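Local coordinates for protein putative pyrroline carboxylate reductase (PDB 2AMF) that probably catalyses the NAD(P)H-dependent reduction of 1-pyrroline-5-carboxylate to L-proline, the last step of proline biosynthesis, at residues G12-A17 with I111-N116. Sequence-based numbering, arbitrary orientation.
Sequences GKMASA and IMPNMN. With PRO (proline), chain S.
Two methionines, Met14 from the start of helix 13-23 and Met115 from the 3-10 turn after strand 108-112, interlock beside a bound proline, and sulfur and methyl groups do nearly all the touching. Met14 SD lies 3.8 Å from Met115 CE, and each chain, bent at chi2 and chi3, reaches past the other toward the opposite backbone. With its CG anti to the backbone N (chi1 -161°), Met14 extends from the helix and then bends, bringing its CE to 3.3 Å from Asn114 O and to 3.8 Å from Pro113 CB. Met115 answers by laying its CE over the first helical turn, 3.6 Å from Lys13 O and 4.1 Å from Ala17 CB. The ligand shares this apolar surface: its CD is 3.6 Å from Met115 CE, while its N is 3.3 Å from Met14 SD. On the loop side Asn114 closes an Asx turn through OD1 and Asn116 N, and its ND2 is hydrogen-bonded to Ala165 O of helix 158-185. Ile222 of a second subunit packs on Met115, and Ala221 of that subunit on Lys13. Lys13 and Met14 are also seen binding NADP(+). The Met14-Met115 contact joins the glycine-rich strand-turn-helix of a Rossmann-type dinucleotide fold to the end of a later strand, with proline held close to the cofactor site.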
loop_
_atom_site.group_PDB
_atom_site.type_symbol
_atom_site.label_atom_id
_atom_site.label_comp_id
_atom_site.label_asym_id
_atom_site.label_seq_id
_atom_site.Cartn_x
_atom_site.Cartn_y
_atom_site.Cartn_z
ATOM N N GLY E 12 -40.720 2.105 10.792
ATOM C CA GLY E 12 -39.474 2.739 11.121
ATOM C C GLY E 12 -39.332 3.983 10.284
ATOM O O GLY E 12 -40.321 4.617 9.893
ATOM N N LYS E 13 -38.084 4.306 9.981
ATOM C CA LYS E 13 -37.765 5.523 9.266
ATOM C C LYS E 13 -38.310 5.542 7.829
ATOM O O LYS E 13 -38.876 6.559 7.392
ATOM C CB LYS E 13 -36.250 5.776 9.326
ATOM C CG LYS E 13 -35.771 6.001 10.770
ATOM C CD LYS E 13 -34.469 6.777 10.858
ATOM C CE LYS E 13 -34.354 7.527 12.194
ATOM N NZ LYS E 13 -34.991 8.901 12.138
ATOM N N MET E 14 -38.146 4.421 7.121
ATOM C CA MET E 14 -38.552 4.318 5.713
ATOM C C MET E 14 -40.078 4.307 5.588
ATOM O O MET E 14 -40.640 5.078 4.814
ATOM C CB MET E 14 -37.909 3.104 5.028
ATOM C CG MET E 14 -37.893 3.145 3.463
ATOM S SD MET E 14 -37.229 4.617 2.635
ATOM C CE MET E 14 -38.775 5.380 2.140
ATOM N N ALA E 15 -40.742 3.483 6.391
ATOM C CA ALA E 15 -42.204 3.480 6.425
ATOM C C ALA E 15 -42.789 4.861 6.769
ATOM O O ALA E 15 -43.778 5.285 6.151
ATOM C CB ALA E 15 -42.722 2.414 7.361
ATOM N N SER E 16 -42.173 5.559 7.729
ATOM C CA SER E 16 -42.605 6.923 8.091
ATOM C C SER E 16 -42.485 7.868 6.907
ATOM O O SER E 16 -43.408 8.634 6.617
ATOM C CB SER E 16 -41.794 7.491 9.251
ATOM O OG SER E 16 -41.889 6.647 10.381
ATOM N N ALA E 17 -41.347 7.794 6.220
ATOM C CA ALA E 17 -41.100 8.635 5.050
ATOM C C ALA E 17 -42.165 8.498 3.948
ATOM O O ALA E 17 -42.502 9.484 3.317
ATOM C CB ALA E 17 -39.666 8.403 4.495
ATOM N N ILE E 111 -41.213 -3.410 -3.328
ATOM C CA ILE E 111 -40.715 -2.077 -3.662
ATOM C C ILE E 111 -39.329 -1.824 -3.057
ATOM O O ILE E 111 -38.939 -2.447 -2.049
ATOM C CB ILE E 111 -41.711 -0.943 -3.275
ATOM C CG1 ILE E 111 -41.888 -0.841 -1.753
ATOM C CG2 ILE E 111 -43.045 -1.094 -4.025
ATOM C CD1 ILE E 111 -42.713 0.401 -1.315
ATOM N N MET E 112 -38.577 -0.934 -3.686
ATOM C CA MET E 112 -37.334 -0.468 -3.095
ATOM C C MET E 112 -37.314 1.036 -3.214
ATOM O O MET E 112 -36.979 1.570 -4.269
ATOM C CB MET E 112 -36.073 -1.116 -3.725
ATOM C CG MET E 112 -34.687 -0.657 -3.077
ATOM S SD MET E 112 -34.670 -0.599 -1.268
ATOM C CE MET E 112 -34.918 -2.329 -0.890
ATOM N N PRO E 113 -37.739 1.718 -2.140
ATOM C CA PRO E 113 -37.793 3.183 -2.043
ATOM C C PRO E 113 -36.486 3.729 -1.438
ATOM O O PRO E 113 -35.570 2.954 -1.120
ATOM C CB PRO E 113 -38.987 3.421 -1.096
ATOM C CG PRO E 113 -38.919 2.197 -0.137
ATOM C CD PRO E 113 -38.252 1.061 -0.918
ATOM N N ASN E 114 -36.387 5.047 -1.325
ATOM C CA ASN E 114 -35.284 5.650 -0.603
ATOM C C ASN E 114 -35.806 6.817 0.226
ATOM O O ASN E 114 -36.970 7.211 0.095
ATOM C CB ASN E 114 -34.108 6.036 -1.525
ATOM C CG ASN E 114 -34.458 7.135 -2.504
ATOM O OD1 ASN E 114 -35.224 8.025 -2.188
ATOM N ND2 ASN E 114 -33.912 7.068 -3.701
ATOM N N MET E 115 -34.954 7.347 1.089
ATOM C CA MET E 115 -35.336 8.372 2.061
ATOM C C MET E 115 -35.858 9.675 1.428
ATOM O O MET E 115 -36.495 10.476 2.103
ATOM C CB MET E 115 -34.134 8.638 2.966
ATOM C CG MET E 115 -34.407 9.260 4.343
ATOM S SD MET E 115 -35.649 8.639 5.506
ATOM C CE MET E 115 -35.901 6.907 5.312
ATOM N N ASN E 116 -35.620 9.868 0.129
ATOM C CA ASN E 116 -36.150 11.027 -0.574
ATOM C C ASN E 116 -37.691 11.035 -0.708
ATOM O O ASN E 116 -38.299 12.062 -1.049
ATOM C CB ASN E 116 -35.428 11.212 -1.909
ATOM C CG ASN E 116 -33.921 11.447 -1.726
ATOM O OD1 ASN E 116 -33.110 11.033 -2.555
ATOM N ND2 ASN E 116 -33.552 12.079 -0.627
HETATM N N PRO S . -34.071 3.824 3.314
HETATM C CA PRO S . -34.128 2.371 3.417
HETATM C C PRO S . -34.975 1.575 2.394
HETATM O O PRO S . -35.006 1.841 1.194
HETATM C CB PRO S . -34.550 2.153 4.878
HETATM C CG PRO S . -33.868 3.343 5.614
HETATM C CD PRO S . -33.479 4.384 4.536
HETATM O OXT PRO S . -35.635 0.594 2.740
#